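Local coordinates for protein endoglucanase (PDB 2E4T) that hydrolyses internal beta-1,4-glucosidic bonds of cellulose and xyloglucan, this chain being the family 44 glycoside hydrolase part of a longer clostridial enzyme, at residues 51-56 / 83-89; 143-147 / 159-164; 307-312 / 452-456; 374-379 / 403-407. All coordinates share one frame; numbering follows the deposited sequence.

Contact 1: 51-56 / 83-89; sequences YNWENN and WSTPASV. With CA (calcium ion), chain C.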
loop_
_atom_site.group_PDB
_atom_site.type_symbol
_atom_site.label_atom_id
_atom_site.label_comp_id
_atom_site.label_asym_id
_atom_site.label_seq_id
_atom_site.Cartn_x
_atom_site.Cartn_y
_atom_site.Cartn_z
ATOM N N TYR A 51 0.899 -18.426 8.546
ATOM C CA TYR A 51 1.859 -18.173 9.608
ATOM C C TYR A 51 1.253 -18.472 10.980
ATOM O O TYR A 51 0.172 -17.982 11.310
ATOM C CB TYR A 51 2.282 -16.684 9.553
ATOM C CG TYR A 51 3.115 -16.257 10.755
ATOM C CD1 TYR A 51 4.430 -16.710 10.922
ATOM C CD2 TYR A 51 2.557 -15.447 11.743
ATOM C CE1 TYR A 51 5.172 -16.337 12.022
ATOM C CE2 TYR A 51 3.298 -15.081 12.868
ATOM C CZ TYR A 51 4.591 -15.550 13.020
ATOM O OH TYR A 51 5.283 -15.196 14.164
ATOM N N ASN A 52 1.988 -19.270 11.778
ATOM C CA ASN A 52 1.565 -19.654 13.115
ATOM C C ASN A 52 2.399 -18.882 14.126
ATOM O O ASN A 52 3.586 -19.155 14.293
ATOM C CB ASN A 52 1.772 -21.156 13.280
ATOM C CG ASN A 52 1.318 -21.677 14.618
ATOM O OD1 ASN A 52 1.176 -20.922 15.584
ATOM N ND2 ASN A 52 1.084 -22.996 14.674
ATOM N N TRP A 53 1.786 -17.914 14.842
ATOM C CA TRP A 53 2.567 -17.088 15.744
ATOM C C TRP A 53 3.173 -17.904 16.909
ATOM O O TRP A 53 4.129 -17.454 17.549
ATOM C CB TRP A 53 1.705 -15.940 16.313
ATOM C CG TRP A 53 0.750 -16.344 17.391
ATOM C CD1 TRP A 53 -0.464 -16.947 17.249
ATOM C CD2 TRP A 53 0.929 -16.117 18.807
ATOM N NE1 TRP A 53 -1.066 -17.126 18.489
ATOM C CE2 TRP A 53 -0.230 -16.623 19.440
ATOM C CE3 TRP A 53 1.927 -15.513 19.579
ATOM C CZ2 TRP A 53 -0.417 -16.507 20.832
ATOM C CZ3 TRP A 53 1.745 -15.405 20.946
ATOM C CH2 TRP A 53 0.582 -15.892 21.553
ATOM N N GLU A 54 2.586 -19.070 17.206
ATOM C CA GLU A 54 3.081 -19.815 18.368
ATOM C C GLU A 54 4.460 -20.394 18.145
ATOM O O GLU A 54 5.228 -20.532 19.092
ATOM C CB GLU A 54 2.113 -20.945 18.733
ATOM C CG GLU A 54 0.701 -20.464 19.035
ATOM C CD GLU A 54 -0.215 -21.597 19.518
ATOM O OE1 GLU A 54 0.144 -22.807 19.332
ATOM O OE2 GLU A 54 -1.303 -21.303 20.078
ATOM N N ASN A 55 4.748 -20.784 16.886
ATOM C CA ASN A 55 6.022 -21.485 16.561
ATOM C C ASN A 55 6.732 -20.910 15.366
ATOM O O ASN A 55 7.829 -21.382 15.036
ATOM C CB ASN A 55 5.771 -22.978 16.433
ATOM C CG ASN A 55 4.767 -23.268 15.372
ATOM O OD1 ASN A 55 4.578 -22.501 14.413
ATOM N ND2 ASN A 55 4.086 -24.408 15.519
ATOM N N ASN A 56 6.170 -19.887 14.698
ATOM C CA ASN A 56 6.789 -19.175 13.571
ATOM C C ASN A 56 6.840 -19.955 12.255
ATOM O O ASN A 56 7.415 -19.415 11.294
ATOM C CB ASN A 56 8.155 -18.596 13.921
ATOM C CG ASN A 56 8.050 -17.668 15.094
ATOM O OD1 ASN A 56 7.445 -16.577 14.997
ATOM N ND2 ASN A 56 8.604 -18.075 16.221
ATOM N N TRP A 83 14.060 -18.546 17.407
ATOM C CA TRP A 83 13.165 -19.254 16.496
ATOM C C TRP A 83 11.980 -19.887 17.213
ATOM O O TRP A 83 10.931 -20.005 16.602
ATOM C CB TRP A 83 13.925 -20.274 15.674
ATOM C CG TRP A 83 14.683 -19.663 14.535
ATOM C CD1 TRP A 83 15.010 -18.344 14.378
ATOM C CD2 TRP A 83 15.162 -20.351 13.385
ATOM N NE1 TRP A 83 15.659 -18.154 13.138
ATOM C CE2 TRP A 83 15.758 -19.386 12.535
ATOM C CE3 TRP A 83 15.142 -21.707 12.996
ATOM C CZ2 TRP A 83 16.288 -19.727 11.302
ATOM C CZ3 TRP A 83 15.667 -22.050 11.799
ATOM C CH2 TRP A 83 16.253 -21.069 10.962
ATOM N N SER A 84 12.139 -20.306 18.468
ATOM C CA SER A 84 11.024 -20.903 19.175
ATOM C C SER A 84 10.304 -19.894 20.071
ATOM O O SER A 84 9.377 -20.281 20.762
ATOM C CB SER A 84 11.501 -22.069 20.052
ATOM O OG SER A 84 12.419 -21.575 21.009
ATOM N N THR A 85 10.662 -18.596 20.041
ATOM C CA THR A 85 9.958 -17.619 20.848
ATOM C C THR A 85 8.701 -17.191 20.119
ATOM O O THR A 85 8.766 -16.865 18.892
ATOM C CB THR A 85 10.825 -16.413 21.124
ATOM O OG1 THR A 85 12.014 -16.862 21.747
ATOM C CG2 THR A 85 10.165 -15.343 21.969
ATOM N N PRO A 86 7.532 -17.214 20.769
ATOM C CA PRO A 86 6.292 -16.817 20.094
ATOM C C PRO A 86 6.452 -15.470 19.390
ATOM O O PRO A 86 7.027 -14.518 19.936
ATOM C CB PRO A 86 5.239 -16.762 21.201
ATOM C CG PRO A 86 5.777 -17.810 22.206
ATOM C CD PRO A 86 7.298 -17.588 22.183
ATOM N N ALA A 87 5.875 -15.421 18.188
ATOM C CA ALA A 87 5.793 -14.186 17.412
ATOM C C ALA A 87 7.132 -13.592 17.057
ATOM O O ALA A 87 7.150 -12.430 16.606
ATOM C CB ALA A 87 4.891 -13.139 18.110
ATOM N N SER A 88 8.249 -14.333 17.144
ATOM C CA SER A 88 9.550 -13.702 16.850
ATOM C C SER A 88 9.637 -13.211 15.415
ATOM O O SER A 88 10.366 -12.220 15.151
ATOM C CB SER A 88 10.702 -14.621 17.200
ATOM O OG SER A 88 10.624 -15.777 16.381
ATOM N N VAL A 89 8.958 -13.834 14.456
ATOM C CA VAL A 89 8.944 -13.262 13.094
ATOM C C VAL A 89 8.383 -11.830 13.155
ATOM O O VAL A 89 8.928 -10.913 12.514
ATOM C CB VAL A 89 8.103 -14.166 12.166
ATOM C CG1 VAL A 89 7.698 -13.442 10.895
ATOM C CG2 VAL A 89 8.882 -15.411 11.849
HETATM CA CA CA C . -1.988 -23.630 20.398
HETATM O O HOH W 1 7.274 -21.847 20.266
HETATM O O HOH W 2 9.592 -22.725 16.523
HETATM O O HOH W 3 -3.288 -22.692 22.155
HETATM O O HOH W 4 -1.341 -25.363 18.885
#
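The carboxamide of Asn56 plugs into the bend formed by residues 83-89. Its ND2 donates to Thr85 O at 2.9 Å, a partner lying in the amide plane, and to Trp83 O at 3.0 Å, which is tilted from that plane. On the other branch, OD1 accepts from Val89 N along an almost straight N-H line (177°), although the donor stands above the carbonyl plane. Tyr51 OH donates to the same Asn56 OD1 at 2.7 Å, so four bonds fix the rotation of the amide. Tyr51 swings its ring away from its own N (chi1 171°) and across to Val89, laying CE1 3.7 Å from Val89 CB.

The bend is a type II turn from Thr85 to Ser88, with Pro86 and Ala87 at its corners. It leads into helix 88-99 of the TIM barrel, for which Ala87 is the N-cap residue. Asn56 ND2 and Ser88 N approach Thr85 O from opposite faces of its carbonyl. Alongside, Ala87 N donates to Trp53 O at 2.8 Å, in the carbonyl plane. The Trp53 indole meets Pro86 CB through CZ3 at 3.8 Å and has Ala87 CB at its edge, while its ring stacks with Phe161 of helix 158-169.

Further out, one water bridges Glu54 O and Ser84 O, and another joins Asn55 O to Trp83 O. Asn52 OD1 accepts from Glu54 N in an Asx turn. Glu54, its chain extended beyond CG, grips the calcium ion with both carboxylate oxygens; Asp150 O, Asp153 OD1, Tyr155 O and two waters complete the site.

Contact 2: 143-147 / 159-164; sequences APFSL and DEFVNY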
loop_
_atom_site.group_PDB
_atom_site.type_symbol
_atom_site.label_atom_id
_atom_site.label_comp_id
_atom_site.label_asym_id
_atom_site.label_seq_id
_atom_site.Cartn_x
_atom_site.Cartn_y
_atom_site.Cartn_z
ATOM N N ALA A 143 -10.876 -18.054 26.991
ATOM C CA ALA A 143 -10.237 -18.481 28.231
ATOM C C ALA A 143 -9.070 -17.527 28.403
ATOM O O ALA A 143 -8.672 -16.830 27.459
ATOM C CB ALA A 143 -9.754 -19.924 28.165
ATOM N N PRO A 144 -8.477 -17.473 29.600
ATOM C CA PRO A 144 -7.448 -16.459 29.829
ATOM C C PRO A 144 -6.266 -16.603 28.886
ATOM O O PRO A 144 -5.796 -17.713 28.615
ATOM C CB PRO A 144 -7.063 -16.703 31.298
ATOM C CG PRO A 144 -8.316 -17.291 31.925
ATOM C CD PRO A 144 -8.868 -18.174 30.855
ATOM N N PHE A 145 -5.768 -15.455 28.437
ATOM C CA PHE A 145 -4.583 -15.441 27.603
ATOM C C PHE A 145 -3.335 -15.876 28.367
ATOM O O PHE A 145 -3.206 -15.578 29.576
ATOM C CB PHE A 145 -4.320 -14.031 27.063
ATOM C CG PHE A 145 -5.419 -13.477 26.196
ATOM C CD1 PHE A 145 -6.041 -14.270 25.239
ATOM C CD2 PHE A 145 -5.795 -12.142 26.317
ATOM C CE1 PHE A 145 -7.033 -13.711 24.425
ATOM C CE2 PHE A 145 -6.771 -11.591 25.493
ATOM C CZ PHE A 145 -7.384 -12.382 24.557
ATOM N N SER A 146 -2.387 -16.416 27.621
ATOM C CA SER A 146 -1.054 -16.664 28.108
ATOM C C SER A 146 -0.041 -16.037 27.164
ATOM O O SER A 146 -0.261 -15.986 25.935
ATOM C CB SER A 146 -0.792 -18.158 28.159
ATOM O OG SER A 146 0.517 -18.391 28.611
ATOM N N LEU A 147 1.102 -15.611 27.737
ATOM C CA LEU A 147 2.268 -15.215 26.922
ATOM C C LEU A 147 3.103 -16.396 26.444
ATOM O O LEU A 147 4.032 -16.222 25.638
ATOM C CB LEU A 147 3.136 -14.232 27.680
ATOM C CG LEU A 147 2.442 -12.960 28.128
ATOM C CD1 LEU A 147 3.383 -12.087 28.942
ATOM C CD2 LEU A 147 1.883 -12.147 26.948
ATOM N N ASP A 159 -6.772 -13.451 19.034
ATOM C CA ASP A 159 -6.764 -12.444 20.080
ATOM C C ASP A 159 -5.567 -12.651 21.041
ATOM O O ASP A 159 -5.023 -11.672 21.543
ATOM C CB ASP A 159 -8.120 -12.314 20.785
ATOM C CG ASP A 159 -8.629 -13.561 21.479
ATOM O OD1 ASP A 159 -8.058 -14.661 21.401
ATOM O OD2 ASP A 159 -9.726 -13.365 22.139
ATOM N N GLU A 160 -5.171 -13.908 21.283
ATOM C CA GLU A 160 -4.039 -14.177 22.132
ATOM C C GLU A 160 -2.734 -13.652 21.489
ATOM O O GLU A 160 -1.852 -13.120 22.178
ATOM C CB GLU A 160 -3.958 -15.667 22.445
ATOM C CG GLU A 160 -2.935 -15.973 23.531
ATOM C CD GLU A 160 -3.027 -17.427 23.986
ATOM O OE1 GLU A 160 -2.960 -18.349 23.108
ATOM O OE2 GLU A 160 -3.175 -17.653 25.221
ATOM N N PHE A 161 -2.628 -13.789 20.154
ATOM C CA PHE A 161 -1.489 -13.243 19.405
ATOM C C PHE A 161 -1.455 -11.707 19.593
ATOM O O PHE A 161 -0.404 -11.121 19.934
ATOM C CB PHE A 161 -1.682 -13.659 17.953
ATOM C CG PHE A 161 -0.665 -13.214 16.913
ATOM C CD1 PHE A 161 0.590 -12.693 17.213
ATOM C CD2 PHE A 161 -1.031 -13.398 15.575
ATOM C CE1 PHE A 161 1.443 -12.321 16.189
ATOM C CE2 PHE A 161 -0.161 -13.038 14.548
ATOM C CZ PHE A 161 1.071 -12.508 14.857
ATOM N N VAL A 162 -2.581 -11.039 19.334
ATOM C CA VAL A 162 -2.634 -9.581 19.520
ATOM C C VAL A 162 -2.278 -9.212 20.957
ATOM O O VAL A 162 -1.542 -8.254 21.221
ATOM C CB VAL A 162 -3.985 -9.015 19.062
ATOM C CG1 VAL A 162 -4.078 -7.528 19.379
ATOM C CG2 VAL A 162 -4.155 -9.251 17.569
ATOM N N ASN A 163 -2.804 -9.973 21.933
ATOM C CA ASN A 163 -2.489 -9.671 23.336
ATOM C C ASN A 163 -0.958 -9.746 23.578
ATOM O O ASN A 163 -0.401 -8.921 24.324
ATOM C CB ASN A 163 -3.225 -10.674 24.243
ATOM C CG ASN A 163 -2.902 -10.412 25.691
ATOM O OD1 ASN A 163 -3.386 -9.413 26.270
ATOM N ND2 ASN A 163 -2.041 -11.246 26.287
ATOM N N TYR A 164 -0.281 -10.731 22.982
ATOM C CA TYR A 164 1.164 -10.843 23.149
ATOM C C TYR A 164 1.865 -9.576 22.634
ATOM O O TYR A 164 2.797 -9.032 23.281
ATOM C CB TYR A 164 1.650 -12.102 22.421
ATOM C CG TYR A 164 3.123 -12.358 22.572
ATOM C CD1 TYR A 164 3.553 -13.260 23.542
ATOM C CD2 TYR A 164 4.086 -11.766 21.741
ATOM C CE1 TYR A 164 4.906 -13.537 23.733
ATOM C CE2 TYR A 164 5.440 -12.058 21.946
ATOM C CZ TYR A 164 5.846 -12.929 22.960
ATOM O OH TYR A 164 7.209 -13.162 23.097
HETATM O O HOH W 5 -0.898 -13.462 24.821
#
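Helix 158-169 of the TIM barrel, which connects strands 104-109 and 180-183, is overlaid along its first half by the irregular segment 143-147, with Phe145 lying against Asp159, Glu160 and Asn163. Asn163 CB sits over one face of the Phe145 ring, 4.1 Å from its centroid, in a CH-pi contact, and the Asn163 amide is turned 29° from the ring. The carboxylate of Asp159 instead stands nearly perpendicular (84°) to that ring, its OD1 3.3 Å from Phe145 CE1 and its OD2 in the ring plane at the edge. Asp159 OD1 also accepts from Lys141 N. Glu160, stretched out along its length with chi1 at -170°, slides past Phe145 so that OE2 can receive Ser146 N at 2.8 Å, on the anti side of the carboxylate. Lys141 NZ forms a salt bridge with the same oxygen, which probably helps keep Glu160 ionised. At the far end, Leu147 CD2 rests 4.0 Å from Tyr164 CD1, and Leu147 O comes to the edge of the tyrosine ring. Between these two patches a water donates to Ser146 O and to Glu160 O, each at 2.8 Å, and accepts from Asn163 ND2.

Contact 3: 307-312 / 452-456; sequences NKARLQ and NKNYD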
loop_
_atom_site.group_PDB
_atom_site.type_symbol
_atom_site.label_atom_id
_atom_site.label_comp_id
_atom_site.label_asym_id
_atom_site.label_seq_id
_atom_site.Cartn_x
_atom_site.Cartn_y
_atom_site.Cartn_z
ATOM N N ASN A 307 7.650 1.651 -21.686
ATOM C CA ASN A 307 8.092 2.698 -20.743
ATOM C C ASN A 307 7.173 3.929 -20.810
ATOM O O ASN A 307 6.846 4.523 -19.752
ATOM C CB ASN A 307 9.510 3.091 -21.057
ATOM C CG ASN A 307 10.502 1.958 -20.879
ATOM O OD1 ASN A 307 10.235 0.973 -20.144
ATOM N ND2 ASN A 307 11.683 2.096 -21.504
ATOM N N LYS A 308 6.750 4.311 -22.028
ATOM C CA LYS A 308 5.846 5.458 -22.174
ATOM C C LYS A 308 4.498 5.143 -21.512
ATOM O O LYS A 308 3.907 6.025 -20.872
ATOM C CB LYS A 308 5.699 5.832 -23.635
ATOM C CG LYS A 308 6.927 6.503 -24.170
ATOM C CD LYS A 308 6.802 6.812 -25.657
ATOM C CE LYS A 308 8.032 7.619 -26.134
ATOM N NZ LYS A 308 7.971 7.813 -27.597
ATOM N N ALA A 309 3.986 3.910 -21.675
ATOM C CA ALA A 309 2.724 3.554 -21.051
ATOM C C ALA A 309 2.869 3.570 -19.524
ATOM O O ALA A 309 1.917 3.915 -18.813
ATOM C CB ALA A 309 2.260 2.175 -21.523
ATOM N N ARG A 310 4.036 3.155 -19.003
ATOM C CA ARG A 310 4.256 3.190 -17.550
ATOM C C ARG A 310 4.115 4.609 -17.012
ATOM O O ARG A 310 3.557 4.843 -15.943
ATOM C CB ARG A 310 5.633 2.589 -17.214
ATOM C CG ARG A 310 5.898 2.557 -15.722
ATOM C CD ARG A 310 7.214 1.880 -15.364
ATOM N NE ARG A 310 7.276 0.531 -15.868
ATOM C CZ ARG A 310 7.955 0.134 -16.960
ATOM N NH1 ARG A 310 8.802 0.975 -17.593
ATOM N NH2 ARG A 310 7.796 -1.114 -17.432
ATOM N N LEU A 311 4.671 5.591 -17.774
ATOM C CA LEU A 311 4.585 6.977 -17.344
ATOM C C LEU A 311 3.152 7.477 -17.263
ATOM O O LEU A 311 2.862 8.330 -16.403
ATOM C CB LEU A 311 5.387 7.877 -18.295
ATOM C CG LEU A 311 6.897 7.689 -18.239
ATOM C CD1 LEU A 311 7.545 8.449 -19.413
ATOM C CD2 LEU A 311 7.479 8.139 -16.911
ATOM N N GLN A 312 2.262 7.012 -18.152
ATOM C CA GLN A 312 0.888 7.483 -18.154
ATOM C C GLN A 312 -0.025 6.668 -17.222
ATOM O O GLN A 312 -1.085 7.177 -16.821
ATOM C CB GLN A 312 0.294 7.465 -19.573
ATOM C CG GLN A 312 1.093 8.323 -20.556
ATOM C CD GLN A 312 1.236 9.768 -20.112
ATOM O OE1 GLN A 312 0.365 10.367 -19.473
ATOM N NE2 GLN A 312 2.376 10.364 -20.448
ATOM N N ASN A 452 8.804 15.596 -15.215
ATOM C CA ASN A 452 8.799 15.774 -16.668
ATOM C C ASN A 452 8.769 14.409 -17.325
ATOM O O ASN A 452 9.784 13.675 -17.283
ATOM C CB ASN A 452 9.994 16.571 -17.134
ATOM C CG ASN A 452 9.877 16.908 -18.607
ATOM O OD1 ASN A 452 8.777 16.869 -19.159
ATOM N ND2 ASN A 452 11.000 17.279 -19.237
ATOM N N LYS A 453 7.608 14.060 -17.894
ATOM C CA LYS A 453 7.397 12.793 -18.580
ATOM C C LYS A 453 7.806 12.852 -20.062
ATOM O O LYS A 453 7.718 11.851 -20.757
ATOM C CB LYS A 453 5.951 12.341 -18.441
ATOM C CG LYS A 453 5.542 12.085 -17.015
ATOM C CD LYS A 453 4.086 11.605 -16.911
ATOM C CE LYS A 453 3.054 12.693 -16.912
ATOM N NZ LYS A 453 1.640 12.185 -17.176
ATOM N N ASN A 454 8.241 14.033 -20.542
ATOM C CA ASN A 454 8.673 14.137 -21.920
ATOM C C ASN A 454 9.857 13.182 -22.122
ATOM O O ASN A 454 10.851 13.263 -21.379
ATOM C CB ASN A 454 9.081 15.618 -22.170
ATOM C CG ASN A 454 9.078 16.016 -23.579
ATOM O OD1 ASN A 454 9.334 15.182 -24.464
ATOM N ND2 ASN A 454 8.908 17.350 -23.801
ATOM N N TYR A 455 9.755 12.309 -23.126
ATOM C CA TYR A 455 10.751 11.244 -23.250
ATOM C C TYR A 455 12.036 11.730 -23.810
ATOM O O TYR A 455 13.129 11.218 -23.429
ATOM C CB TYR A 455 10.192 10.060 -24.077
ATOM C CG TYR A 455 10.742 8.714 -23.619
ATOM C CD1 TYR A 455 10.005 7.936 -22.676
ATOM C CD2 TYR A 455 12.037 8.234 -23.998
ATOM C CE1 TYR A 455 10.493 6.759 -22.205
ATOM C CE2 TYR A 455 12.510 6.999 -23.509
ATOM C CZ TYR A 455 11.731 6.290 -22.604
ATOM O OH TYR A 455 12.222 5.120 -22.050
ATOM N N ASP A 456 11.933 12.668 -24.740
ATOM C CA ASP A 456 13.180 12.980 -25.476
ATOM C C ASP A 456 13.326 14.459 -25.771
ATOM O O ASP A 456 14.054 14.794 -26.693
ATOM C CB ASP A 456 13.278 12.203 -26.773
ATOM C CG ASP A 456 12.004 12.231 -27.465
ATOM O OD1 ASP A 456 11.419 13.340 -27.425
ATOM O OD2 ASP A 456 11.519 11.164 -27.908
#
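Tyr455 reaches from the 452-456 loop to the flank of helix 304-312, its CB starting 3.9 Å from Lys308 CE. Further along, CD1 lies 3.7 Å from Lys308 CG, so the extended lysine chain runs obliquely past the base of the phenol. Leu311 CD1 approaches the same Tyr455 CD1 at 4.1 Å, crossing at about a right angle. CE1 then comes to Asn307 CB, which lies at the ring edge, near its plane. At the tip, OH accepts from Asn307 ND2 at 3.1 Å; the amide and ring planes are only 4° apart. Asn307 is itself held from both branches, ND2 donating also to Pro301 O and OD1 accepting from Arg310 NH1. Beyond the tyrosine, Lys453 packs beside Leu311, and its NZ donates chiefly to Ile429 O. The contact thus joins helix 304-312, in the connection between barrel strands 279-284 and 354-360, to the loop between strands 442-452 and 459-466 of the beta-sandwich domain. Its chemistry is mixed: the Lys308 and Leu311 chains lie against the phenol ring, and a neutral amide meets its hydroxyl, so the link across the domain boundary does not rest on a salt bridge between the two segments.

Contact 4: 374-379 / 403-407; sequences QADVLG and GINLY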
loop_
_atom_site.group_PDB
_atom_site.type_symbol
_atom_site.label_atom_id
_atom_site.label_comp_id
_atom_site.label_asym_id
_atom_site.label_seq_id
_atom_site.Cartn_x
_atom_site.Cartn_y
_atom_site.Cartn_z
ATOM N N GLN A 374 6.625 5.998 -9.954
ATOM C CA GLN A 374 6.496 5.877 -8.501
ATOM C C GLN A 374 6.233 7.244 -7.862
ATOM O O GLN A 374 5.361 7.399 -6.990
ATOM C CB GLN A 374 7.773 5.255 -7.932
ATOM C CG GLN A 374 7.734 5.140 -6.400
ATOM C CD GLN A 374 6.706 4.147 -5.922
ATOM O OE1 GLN A 374 6.211 3.293 -6.667
ATOM N NE2 GLN A 374 6.380 4.227 -4.628
ATOM N N ALA A 375 7.032 8.270 -8.260
ATOM C CA ALA A 375 6.824 9.602 -7.684
ATOM C C ALA A 375 5.431 10.118 -8.023
ATOM O O ALA A 375 4.787 10.828 -7.216
ATOM C CB ALA A 375 7.919 10.550 -8.180
ATOM N N ASP A 376 4.938 9.812 -9.239
ATOM C CA ASP A 376 3.612 10.284 -9.646
ATOM C C ASP A 376 2.552 9.618 -8.749
ATOM O O ASP A 376 1.634 10.296 -8.213
ATOM C CB ASP A 376 3.402 9.925 -11.120
ATOM C CG ASP A 376 2.377 10.783 -11.824
ATOM O OD1 ASP A 376 2.195 11.959 -11.427
ATOM O OD2 ASP A 376 1.710 10.229 -12.759
ATOM N N VAL A 377 2.634 8.280 -8.600
ATOM C CA VAL A 377 1.704 7.529 -7.765
ATOM C C VAL A 377 1.679 8.083 -6.348
ATOM O O VAL A 377 0.593 8.234 -5.740
ATOM C CB VAL A 377 2.089 6.026 -7.820
ATOM C CG1 VAL A 377 1.369 5.209 -6.758
ATOM C CG2 VAL A 377 1.803 5.496 -9.209
ATOM N N LEU A 378 2.863 8.332 -5.760
ATOM C CA LEU A 378 2.871 8.858 -4.386
ATOM C C LEU A 378 2.207 10.256 -4.311
ATOM O O LEU A 378 1.535 10.581 -3.313
ATOM C CB LEU A 378 4.283 8.906 -3.853
ATOM C CG LEU A 378 4.920 7.545 -3.679
ATOM C CD1 LEU A 378 6.416 7.743 -3.312
ATOM C CD2 LEU A 378 4.203 6.690 -2.646
ATOM N N GLY A 379 2.425 11.078 -5.354
ATOM C CA GLY A 379 1.758 12.383 -5.400
ATOM C C GLY A 379 0.228 12.210 -5.430
ATOM O O GLY A 379 -0.511 12.932 -4.720
ATOM N N GLY A 403 12.082 7.351 -6.109
ATOM C CA GLY A 403 10.759 7.969 -6.124
ATOM C C GLY A 403 10.187 8.141 -4.714
ATOM O O GLY A 403 9.555 9.172 -4.402
ATOM N N ILE A 404 10.421 7.131 -3.857
ATOM C CA ILE A 404 9.995 7.230 -2.454
ATOM C C ILE A 404 10.819 8.312 -1.721
ATOM O O ILE A 404 10.256 9.197 -1.060
ATOM C CB ILE A 404 10.121 5.853 -1.746
ATOM C CG1 ILE A 404 9.157 4.855 -2.385
ATOM C CG2 ILE A 404 9.889 6.007 -0.264
ATOM C CD1 ILE A 404 9.427 3.401 -1.993
ATOM N N ASN A 405 12.167 8.218 -1.801
ATOM C CA ASN A 405 13.004 9.185 -1.074
ATOM C C ASN A 405 12.775 10.611 -1.539
ATOM O O ASN A 405 13.013 11.555 -0.763
ATOM C CB ASN A 405 14.492 8.824 -1.214
ATOM C CG ASN A 405 14.898 7.721 -0.268
ATOM O OD1 ASN A 405 14.302 7.470 0.772
ATOM N ND2 ASN A 405 16.024 7.048 -0.651
ATOM N N LEU A 406 12.338 10.827 -2.778
ATOM C CA LEU A 406 12.060 12.195 -3.236
ATOM C C LEU A 406 11.006 12.844 -2.299
ATOM O O LEU A 406 11.025 14.078 -2.112
ATOM C CB LEU A 406 11.596 12.182 -4.669
ATOM C CG LEU A 406 11.643 13.549 -5.368
ATOM C CD1 LEU A 406 13.047 14.080 -5.547
ATOM C CD2 LEU A 406 10.896 13.457 -6.715
ATOM N N TYR A 407 10.092 12.021 -1.763
ATOM C CA TYR A 407 9.116 12.494 -0.800
ATOM C C TYR A 407 9.591 12.399 0.638
ATOM O O TYR A 407 9.284 13.292 1.444
ATOM C CB TYR A 407 7.799 11.713 -0.912
ATOM C CG TYR A 407 7.030 12.043 -2.167
ATOM C CD1 TYR A 407 5.936 12.943 -2.114
ATOM C CD2 TYR A 407 7.364 11.471 -3.395
ATOM C CE1 TYR A 407 5.214 13.258 -3.237
ATOM C CE2 TYR A 407 6.671 11.794 -4.552
ATOM C CZ TYR A 407 5.553 12.679 -4.480
ATOM O OH TYR A 407 4.847 13.039 -5.598
#
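Tyr407 drives its phenol into helix 374-379, where OH donates to Ala375 O at 2.7 Å, tilted 26° from the carbonyl plane. That oxygen also keeps its helical bond from Gly379 N, which arrives from the opposite face, so two donors hold it. Leu378 CB lies over one face of the Tyr407 ring, 4.0 Å from the centroid in a CH-pi contact, and Ala375 CB touches CE2. The tyrosine CG lies beside the backbone N (chi1 -71°), which sends the ring across toward the other helix. Close fit continues at Gly403: with no side chain between them, its CA lies 4.5 Å from Ala375 CA. Leu378 CD1 packs beside it, 3.6 Å from Gly403 O and 3.7 Å from Ile404 CA. Gly403 O lies in the ring plane at the edge of Tyr407; it is buried and has no hydrogen-bonding partner in the model.

The segments belong to the helices before and after strand 388-391, the last of the eight parallel strands of the TIM barrel. Their axes approach to 8.7 Å, and their directions differ by 46°. Helix 398-408 also carries Glu401, which binds zinc together with Asp35 and Ala395.

All eight touching residues are buried, but the fit slackens toward Leu406, whose CD2 is 4.4 Å from Ala375 CB and which also touches Ile449 of the beta-sandwich. Toward Ile404 the meeting is polar against apolar: Gln374, bent at chi2, rests NE2 on Ile404 CG1 while that nitrogen is hydrogen-bonded to Tyr360 OH.

Overall arrangement
From the N terminus, contact 1 closes the first loop, tying the stretch after barrel strand 40-43 to the start of helix 88-99. Contact 2 follows in series, folding a loop back onto helix 158-169. The two touch, Trp53 packing against Tyr164, and together they form one region beside the calcium site. Contact 3 spans 139 residues and joins helix 304-312, in the connection between barrel strands 279-284 and 354-360, to the C-terminal beta-sandwich. Contact 4 is nested inside that span, linking the last barrel helices; the two centres are 15 Å apart. This pair lies across the chain's centre from the first, contacts 2 and 3 being about 51 Å apart between centres.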